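Local coordinates for protein eukaryotic translation initiation factor 2D (Homo sapiens, PDB 5W2F) that delivers tRNA to the P-site of the 40S ribosome without GTP, here represented by its C-terminal part carrying the SWIB/MDM2 and SUI1 domains, at residues V128-E133 with S165-I170; P112-L117 with H192-E197. All coordinates share one frame; numbering follows the deposited sequence.

Both contacts build the mixed sheet of the SUI1 domain, and their centres lie 11 Å apart. Contact 1 pairs strands 124-130 and 166-171 antiparallel; contact 2 pairs strand 113-121 in parallel with the short edge strand 193-194. Strands 113-121 and 124-130 are neighbours, so the contacts meet: Thr-116 O faces Val-128 N, and Asn-131 ND2 bonds to Pro-112 O. Contact 1 lies nested within the chain loop that contact 2 closes. Each is partly buried, with an aliphatic face beneath a helix and an opposite face that is mixed in contact 1 and largely polar in contact 2. Waters and a carboxylate finish contact 1 where its strands part, whereas backbone bonds carry most of contact 2.

Contact 1: residues V128-E133 with S165-I170; sequences VVRNLE and SLQVQI
Val-129 and Val-168 form an antiparallel hydrogen-bonded pair, Val-129 N reaching Val-168 O at 2.9 Å and Val-168 N reaching Val-129 O at 3.1 Å, beside the non-hydrogen-bonded pair of Val-128 and Gln-169. On their face of the sheet, the side-chain contacts of Val-129 and Val-168 are aliphatic: Leu-132 comes in at about a right angle to Val-168, its CD1 lying 3.6 Å from Val-168 CG2, while Val-129 CG2 meets the CD1 end of Ile-170. Val-142 and Pro-139 of helix 139-150 pack on this side.

The face of Val-128 is mixed: its methyls lie against the amides of Gln-167 and Gln-169. Gln-167 CG is wedged between its own backbone N and carbonyl carbon (chi1 62°), which brings the amide to Val-128, whose CG1 is 3.4 Å from Gln-167 OE1. Water 2 accepts from Arg-130 NH2 at the edge of the guanidinium, in its plane, and donates to Gln-167 OE1; guanidinium and amide planes are perpendicular, and Arg-130 NH2 has a second partner in Pro-160 O. Gln-169 runs alongside Val-128, its OE1 held by Arg-120.

Beyond Arg-130 the backbones separate. Water 3 spans them, accepting from Asn-131 N at 2.8 Å, donating to Leu-166 O and hydrogen-bonding with Ser-165 OG. Farther along, Glu-133 reaches back across: its OE1 accepts from Leu-166 N at 2.9 Å in an almost straight bond (177°), on the syn side and 26° out of the carboxylate plane. OE2 rests 3.8 Å from Leu-166 CD1, and water 4 links OE1 to Glu-133 N.

A carboxylate thus stands in for the strand carbonyl that no longer faces Leu-166 N, and waters serve backbone groups where the sheet frays; water 1 bridges Val-129 O, Leu-132 N and Leu-166 O, so hydration starts at the valine pair's own carbonyl.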
ATOM      1  N   VAL A 128     -10.625  17.869  -9.145  1.00 16.08           N
ATOM      2  CA  VAL A 128     -10.800  16.436  -9.366  1.00 16.69           C
ATOM      3  C   VAL A 128      -9.959  15.662  -8.357  1.00 16.13           C
ATOM      4  O   VAL A 128      -8.767  15.940  -8.202  1.00 16.97           O
ATOM      5  CB  VAL A 128     -10.417  16.063 -10.805  1.00 18.01           C
ATOM      6  CG1 VAL A 128     -10.590  14.571 -11.041  1.00 19.04           C
ATOM      7  CG2 VAL A 128     -11.192  16.927 -11.823  1.00 21.07           C
ATOM      8  N   VAL A 129     -10.592  14.703  -7.679  1.00 16.43           N
ATOM      9  CA  VAL A 129      -9.972  13.976  -6.570  1.00 17.01           C
ATOM     10  C   VAL A 129      -9.998  12.484  -6.845  1.00 16.05           C
ATOM     11  O   VAL A 129     -11.083  11.890  -6.934  1.00 17.87           O
ATOM     12  CB  VAL A 129     -10.661  14.284  -5.230  1.00 17.92           C
ATOM     13  CG1 VAL A 129      -9.849  13.687  -4.073  1.00 19.69           C
ATOM     14  CG2 VAL A 129     -10.863  15.790  -5.059  1.00 19.00           C
ATOM     15  N   ARG A 130      -8.803  11.900  -6.994  1.00 15.91           N
ATOM     16  CA  ARG A 130      -8.607  10.494  -7.329  1.00 16.76           C
ATOM     17  C   ARG A 130      -7.987   9.747  -6.141  1.00 16.45           C
ATOM     18  O   ARG A 130      -7.204  10.315  -5.394  1.00 16.76           O
ATOM     19  CB  ARG A 130      -7.615  10.437  -8.530  1.00 19.52           C
ATOM     20  CG  ARG A 130      -7.164   9.053  -8.964  1.00 22.46           C
ATOM     21  CD  ARG A 130      -6.168   9.147 -10.099  1.00 21.16           C
ATOM     22  NE  ARG A 130      -6.808   9.635 -11.328  1.00 19.85           N
ATOM     23  CZ  ARG A 130      -7.235   8.890 -12.340  1.00 21.11           C
ATOM     24  NH1 ARG A 130      -7.081   7.581 -12.350  1.00 22.40           N
ATOM     25  NH2 ARG A 130      -7.838   9.474 -13.357  1.00 21.01           N
ATOM     26  N   ASN A 131      -8.337   8.464  -6.025  1.00 16.37           N
ATOM     27  CA  ASN A 131      -7.784   7.499  -5.068  1.00 17.98           C
ATOM     28  C   ASN A 131      -8.307   7.607  -3.653  1.00 18.21           C
ATOM     29  O   ASN A 131      -7.698   7.094  -2.720  1.00 18.54           O
ATOM     30  CB  ASN A 131      -6.249   7.460  -5.090  1.00 17.89           C
ATOM     31  CG  ASN A 131      -5.719   6.806  -6.316  1.00 19.64           C
ATOM     32  OD1 ASN A 131      -6.330   5.871  -6.865  1.00 24.49           O
ATOM     33  ND2 ASN A 131      -4.551   7.249  -6.739  1.00 20.36           N
ATOM     34  N   LEU A 132      -9.484   8.194  -3.485  1.00 17.57           N
ATOM     35  CA  LEU A 132     -10.066   8.255  -2.158  1.00 17.23           C
ATOM     36  C   LEU A 132     -10.282   6.854  -1.599  1.00 16.93           C
ATOM     37  O   LEU A 132     -10.068   6.627  -0.406  1.00 16.83           O
ATOM     38  CB  LEU A 132     -11.388   9.020  -2.179  1.00 17.44           C
ATOM     39  CG  LEU A 132     -11.242  10.525  -2.428  1.00 18.36           C
ATOM     40  CD1 LEU A 132     -12.587  11.124  -2.818  1.00 19.82           C
ATOM     41  CD2 LEU A 132     -10.674  11.229  -1.211  1.00 19.36           C
ATOM     42  N   GLU A 133     -10.706   5.915  -2.446  1.00 17.32           N
ATOM     43  CA  GLU A 133     -11.022   4.572  -1.977  1.00 18.45           C
ATOM     44  C   GLU A 133      -9.770   3.846  -1.477  1.00 17.76           C
ATOM     45  O   GLU A 133      -9.869   2.961  -0.647  1.00 18.10           O
ATOM     46  CB  GLU A 133     -11.729   3.771  -3.080  1.00 20.78           C
ATOM     47  CG  GLU A 133     -13.079   4.388  -3.521  1.00 23.96           C
ATOM     48  CD  GLU A 133     -13.527   4.089  -4.992  1.00 31.95           C
ATOM     49  OE1 GLU A 133     -12.813   4.368  -5.991  1.00 32.46           O
ATOM     50  OE2 GLU A 133     -14.641   3.583  -5.178  1.00 38.89           O
ATOM     51  N   SER A 165     -11.761   2.701 -10.412  1.00 29.47           N
ATOM     52  CA  SER A 165     -11.943   3.579  -9.286  1.00 27.76           C
ATOM     53  C   SER A 165     -12.831   4.759  -9.685  1.00 25.81           C
ATOM     54  O   SER A 165     -13.040   5.051 -10.865  1.00 27.24           O
ATOM     55  CB  SER A 165     -10.580   4.083  -8.776  1.00 29.78           C
ATOM     56  OG  SER A 165     -10.033   5.108  -9.620  1.00 34.34           O
ATOM     57  N   LEU A 166     -13.364   5.404  -8.670  1.00 23.18           N
ATOM     58  CA  LEU A 166     -14.218   6.564  -8.830  1.00 22.68           C
ATOM     59  C   LEU A 166     -13.465   7.796  -8.382  1.00 21.25           C
ATOM     60  O   LEU A 166     -12.620   7.737  -7.481  1.00 23.40           O
ATOM     61  CB  LEU A 166     -15.447   6.421  -7.956  1.00 23.71           C
ATOM     62  CG  LEU A 166     -16.340   5.217  -8.278  1.00 26.79           C
ATOM     63  CD1 LEU A 166     -17.404   5.124  -7.208  1.00 31.36           C
ATOM     64  CD2 LEU A 166     -16.926   5.352  -9.658  1.00 29.96           C
ATOM     65  N   GLN A 167     -13.802   8.907  -9.005  1.00 19.05           N
ATOM     66  CA  GLN A 167     -13.262  10.200  -8.608  1.00 18.53           C
ATOM     67  C   GLN A 167     -14.405  11.155  -8.269  1.00 19.43           C
ATOM     68  O   GLN A 167     -15.549  10.989  -8.724  1.00 21.02           O
ATOM     69  CB  GLN A 167     -12.395  10.801  -9.716  1.00 20.79           C
ATOM     70  CG  GLN A 167     -13.132  11.073 -11.013  1.00 21.13           C
ATOM     71  CD  GLN A 167     -12.187  11.566 -12.072  1.00 21.63           C
ATOM     72  OE1 GLN A 167     -10.991  11.297 -12.018  1.00 23.48           O
ATOM     73  NE2 GLN A 167     -12.714  12.225 -13.054  1.00 24.94           N
ATOM     74  N   VAL A 168     -14.096  12.136  -7.435  1.00 18.74           N
ATOM     75  CA  VAL A 168     -15.005  13.209  -7.110  1.00 19.04           C
ATOM     76  C   VAL A 168     -14.600  14.441  -7.900  1.00 19.93           C
ATOM     77  O   VAL A 168     -13.431  14.805  -7.925  1.00 19.87           O
ATOM     78  CB  VAL A 168     -14.983  13.514  -5.611  1.00 20.85           C
ATOM     79  CG1 VAL A 168     -15.864  14.702  -5.258  1.00 22.20           C
ATOM     80  CG2 VAL A 168     -15.370  12.278  -4.814  1.00 20.36           C
ATOM     81  N   GLN A 169     -15.580  15.087  -8.520  1.00 20.28           N
ATOM     82  CA  GLN A 169     -15.389  16.385  -9.135  1.00 19.66           C
ATOM     83  C   GLN A 169     -16.185  17.417  -8.377  1.00 19.63           C
ATOM     84  O   GLN A 169     -17.367  17.186  -8.064  1.00 22.36           O
ATOM     85  CB  GLN A 169     -15.810  16.322 -10.580  1.00 22.40           C
ATOM     86  CG  GLN A 169     -14.878  15.478 -11.413  1.00 32.08           C
ATOM     87  CD  GLN A 169     -15.156  15.608 -12.902  1.00 39.61           C
ATOM     88  OE1 GLN A 169     -16.312  15.790 -13.312  1.00 53.73           O
ATOM     89  NE2 GLN A 169     -14.103  15.510 -13.723  1.00 33.98           N
ATOM     90  N   ILE A 170     -15.561  18.558  -8.121  1.00 18.53           N
ATOM     91  CA  ILE A 170     -16.245  19.668  -7.479  1.00 19.30           C
ATOM     92  C   ILE A 170     -16.098  20.899  -8.376  1.00 20.93           C
ATOM     93  O   ILE A 170     -15.009  21.189  -8.838  1.00 19.77           O
ATOM     94  CB  ILE A 170     -15.683  20.002  -6.079  1.00 20.67           C
ATOM     95  CG1 ILE A 170     -15.440  18.733  -5.244  1.00 20.63           C
ATOM     96  CG2 ILE A 170     -16.619  20.984  -5.370  1.00 22.34           C
ATOM     97  CD1 ILE A 170     -13.992  18.229  -5.328  1.00 22.00           C
TER
HETATM   98  O   HOH W   1     -11.424   9.392  -5.461  1.00 20.09           O
HETATM   99  O   HOH W   2      -8.995  12.273 -13.489  1.00 25.27           O
HETATM  100  O   HOH W   3     -10.003   7.339  -8.040  1.00 26.54           O
HETATM  101  O   HOH W   4     -10.860   5.954  -5.350  1.00 26.36           O

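Contact 2: residues P112-L117 with H192-E197; sequences PIDITL and HIQGLE
The carboxylate of Asp-114 and the amide of Gln-194 lie side by side, their planes 35° apart. At the amide edge, Gln-194 NE2 donates to Asp-114 OD1 at 2.9 Å, the oxygen only 14° out of the amide plane; the CG corner of the Pro-112 ring sits over the NE2 end of one amide face, 3.5 Å from Gln-194 NE2. Gln-194 CG is anti to its carbonyl carbon (chi1 -68°) and the chain beyond is extended, carrying the amide to both partners.

Beneath this pair the backbones bond in parallel: Ile-113 N donates to His-192 O, Gln-194 N to Ile-113 O at 2.8 Å, and Ile-115 N to Gln-194 O. On the other face, Ile-115 CD1 touches both Ile-193 CG2 at 3.6 Å and Leu-196 CD2 at 3.5 Å, while Leu-178 and Leu-183 of helix 175-185 cover these groups. Gly-195, with a positive phi, turns the chain out of the strand; its CA lies 3.3 Å from Ile-115 O, and water 5 donates to Ile-115 O and Gly-195 O.

Strand 193-194 ends a beta-alpha-beta crossover from strand 166-171 through helix 175-185, adding a parallel edge to the helix-covered mixed sheet of the SUI1 fold.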
ATOM      1  N   PRO A 112      -0.894   7.699  -3.988  1.00 18.35           N
ATOM      2  CA  PRO A 112      -1.338   8.942  -3.402  1.00 17.19           C
ATOM      3  C   PRO A 112      -2.762   9.294  -3.776  1.00 17.24           C
ATOM      4  O   PRO A 112      -3.245   8.906  -4.854  1.00 17.92           O
ATOM      5  CB  PRO A 112      -0.393   9.968  -4.013  1.00 20.07           C
ATOM      6  CG  PRO A 112      -0.061   9.388  -5.361  1.00 20.74           C
ATOM      7  CD  PRO A 112       0.001   7.917  -5.138  1.00 20.74           C
ATOM      8  N   ILE A 113      -3.411  10.057  -2.899  1.00 16.54           N
ATOM      9  CA  ILE A 113      -4.615  10.794  -3.323  1.00 16.91           C
ATOM     10  C   ILE A 113      -4.134  11.945  -4.206  1.00 17.77           C
ATOM     11  O   ILE A 113      -3.192  12.655  -3.837  1.00 18.33           O
ATOM     12  CB  ILE A 113      -5.392  11.335  -2.131  1.00 18.02           C
ATOM     13  CG1 ILE A 113      -5.977  10.175  -1.339  1.00 19.25           C
ATOM     14  CG2 ILE A 113      -6.487  12.281  -2.600  1.00 19.61           C
ATOM     15  CD1 ILE A 113      -6.544  10.549   0.009  1.00 21.21           C
ATOM     16  N   ASP A 114      -4.736  12.077  -5.382  1.00 16.03           N
ATOM     17  CA  ASP A 114      -4.398  13.142  -6.316  1.00 17.18           C
ATOM     18  C   ASP A 114      -5.541  14.133  -6.372  1.00 16.98           C
ATOM     19  O   ASP A 114      -6.677  13.763  -6.662  1.00 18.30           O
ATOM     20  CB  ASP A 114      -4.138  12.613  -7.740  1.00 17.70           C
ATOM     21  CG  ASP A 114      -3.095  11.533  -7.796  1.00 18.99           C
ATOM     22  OD1 ASP A 114      -2.007  11.709  -7.219  1.00 19.92           O
ATOM     23  OD2 ASP A 114      -3.393  10.478  -8.411  1.00 20.43           O
ATOM     24  N   ILE A 115      -5.209  15.388  -6.138  1.00 17.62           N
ATOM     25  CA  ILE A 115      -6.138  16.516  -6.220  1.00 17.64           C
ATOM     26  C   ILE A 115      -5.648  17.439  -7.312  1.00 18.52           C
ATOM     27  O   ILE A 115      -4.529  17.944  -7.221  1.00 18.94           O
ATOM     28  CB  ILE A 115      -6.212  17.313  -4.914  1.00 18.81           C
ATOM     29  CG1 ILE A 115      -6.544  16.425  -3.722  1.00 18.97           C
ATOM     30  CG2 ILE A 115      -7.199  18.462  -5.044  1.00 19.45           C
ATOM     31  CD1 ILE A 115      -6.067  17.007  -2.431  1.00 22.70           C
ATOM     32  N   THR A 116      -6.457  17.627  -8.348  1.00 17.16           N
ATOM     33  CA  THR A 116      -6.032  18.362  -9.498  0.72 17.26           C
ATOM     34  C   THR A 116      -7.085  19.388  -9.929  1.00 16.35           C
ATOM     35  O   THR A 116      -8.273  19.077  -9.953  1.00 18.04           O
ATOM     36  CB  THR A 116      -5.766  17.332 -10.598  0.72 17.87           C
ATOM     37  OG1 THR A 116      -4.865  16.321 -10.082  0.72 18.60           O
ATOM     38  CG2 THR A 116      -5.223  17.994 -11.827  0.72 18.81           C
ATOM     39  N   LEU A 117      -6.616  20.568 -10.306  1.00 16.63           N
ATOM     40  CA  LEU A 117      -7.451  21.591 -10.920  1.00 16.69           C
ATOM     41  C   LEU A 117      -7.432  21.358 -12.409  1.00 17.92           C
ATOM     42  O   LEU A 117      -6.386  21.065 -12.980  1.00 20.90           O
ATOM     43  CB  LEU A 117      -6.910  22.980 -10.577  1.00 17.46           C
ATOM     44  CG  LEU A 117      -7.081  23.322  -9.111  1.00 17.67           C
ATOM     45  CD1 LEU A 117      -6.218  24.522  -8.732  1.00 18.29           C
ATOM     46  CD2 LEU A 117      -8.547  23.583  -8.773  1.00 18.41           C
ATOM     47  N   HIS A 192       1.287  11.524   1.407  1.00 18.43           N
ATOM     48  CA  HIS A 192       0.507  10.671   0.524  1.00 19.19           C
ATOM     49  C   HIS A 192      -0.604  11.398  -0.200  1.00 18.31           C
ATOM     50  O   HIS A 192      -1.478  10.764  -0.794  1.00 19.54           O
ATOM     51  CB  HIS A 192      -0.048   9.474   1.308  1.00 20.66           C
ATOM     52  CG  HIS A 192       1.015   8.511   1.719  1.00 21.76           C
ATOM     53  ND1 HIS A 192       1.915   7.994   0.815  1.00 25.81           N
ATOM     54  CD2 HIS A 192       1.340   7.988   2.923  1.00 23.45           C
ATOM     55  CE1 HIS A 192       2.745   7.180   1.443  1.00 26.95           C
ATOM     56  NE2 HIS A 192       2.419   7.164   2.726  1.00 26.61           N
ATOM     57  N   ILE A 193      -0.533  12.726  -0.206  1.00 19.11           N
ATOM     58  CA  ILE A 193      -1.499  13.561  -0.936  1.00 19.12           C
ATOM     59  C   ILE A 193      -0.732  14.445  -1.903  1.00 19.74           C
ATOM     60  O   ILE A 193       0.240  15.096  -1.504  1.00 19.82           O
ATOM     61  CB  ILE A 193      -2.331  14.403   0.024  1.00 20.70           C
ATOM     62  CG1 ILE A 193      -2.993  13.491   1.071  1.00 23.94           C
ATOM     63  CG2 ILE A 193      -3.353  15.251  -0.738  1.00 20.58           C
ATOM     64  CD1 ILE A 193      -3.535  14.221   2.241  1.00 26.14           C
ATOM     65  N   GLN A 194      -1.168  14.442  -3.157  1.00 16.91           N
ATOM     66  CA  GLN A 194      -0.585  15.289  -4.211  1.00 18.53           C
ATOM     67  C   GLN A 194      -1.583  16.317  -4.658  1.00 16.29           C
ATOM     68  O   GLN A 194      -2.744  16.006  -4.849  1.00 19.69           O
ATOM     69  CB  GLN A 194      -0.132  14.427  -5.415  1.00 19.67           C
ATOM     70  CG  GLN A 194       1.058  13.560  -5.026  1.00 20.49           C
ATOM     71  CD  GLN A 194       1.648  12.759  -6.177  1.00 23.52           C
ATOM     72  OE1 GLN A 194       2.864  12.576  -6.224  1.00 32.34           O
ATOM     73  NE2 GLN A 194       0.807  12.281  -7.104  1.00 19.56           N
ATOM     74  N   GLY A 195      -1.099  17.527  -4.832  1.00 17.33           N
ATOM     75  CA  GLY A 195      -1.876  18.637  -5.386  1.00 16.94           C
ATOM     76  C   GLY A 195      -2.234  19.738  -4.402  1.00 16.69           C
ATOM     77  O   GLY A 195      -2.680  20.818  -4.834  1.00 17.83           O
ATOM     78  N   LEU A 196      -2.017  19.515  -3.107  1.00 16.78           N
ATOM     79  CA  LEU A 196      -2.374  20.550  -2.139  1.00 17.39           C
ATOM     80  C   LEU A 196      -1.538  21.795  -2.315  1.00 18.71           C
ATOM     81  O   LEU A 196      -1.974  22.910  -1.943  1.00 19.96           O
ATOM     82  CB  LEU A 196      -2.265  20.052  -0.703  1.00 18.04           C
ATOM     83  CG  LEU A 196      -3.253  18.963  -0.330  1.00 18.81           C
ATOM     84  CD1 LEU A 196      -2.898  18.386   1.023  1.00 23.26           C
ATOM     85  CD2 LEU A 196      -4.679  19.502  -0.362  1.00 21.94           C
ATOM     86  N   GLU A 197      -0.338  21.626  -2.876  1.00 17.75           N
ATOM     87  CA  GLU A 197       0.532  22.761  -3.180  1.00 17.80           C
ATOM     88  C   GLU A 197      -0.025  23.730  -4.238  1.00 17.19           C
ATOM     89  O   GLU A 197       0.501  24.836  -4.406  1.00 19.25           O
ATOM     90  CB  GLU A 197       1.901  22.262  -3.640  1.00 18.47           C
ATOM     91  CG  GLU A 197       1.958  21.606  -5.025  1.00 20.19           C
ATOM     92  CD  GLU A 197       1.439  20.163  -5.097  1.00 20.71           C
ATOM     93  OE1 GLU A 197       1.043  19.550  -4.075  1.00 19.41           O
ATOM     94  OE2 GLU A 197       1.466  19.605  -6.211  1.00 23.66           O
TER
HETATM   95  O   HOH W   5      -4.241  20.667  -7.191  1.00 20.76           O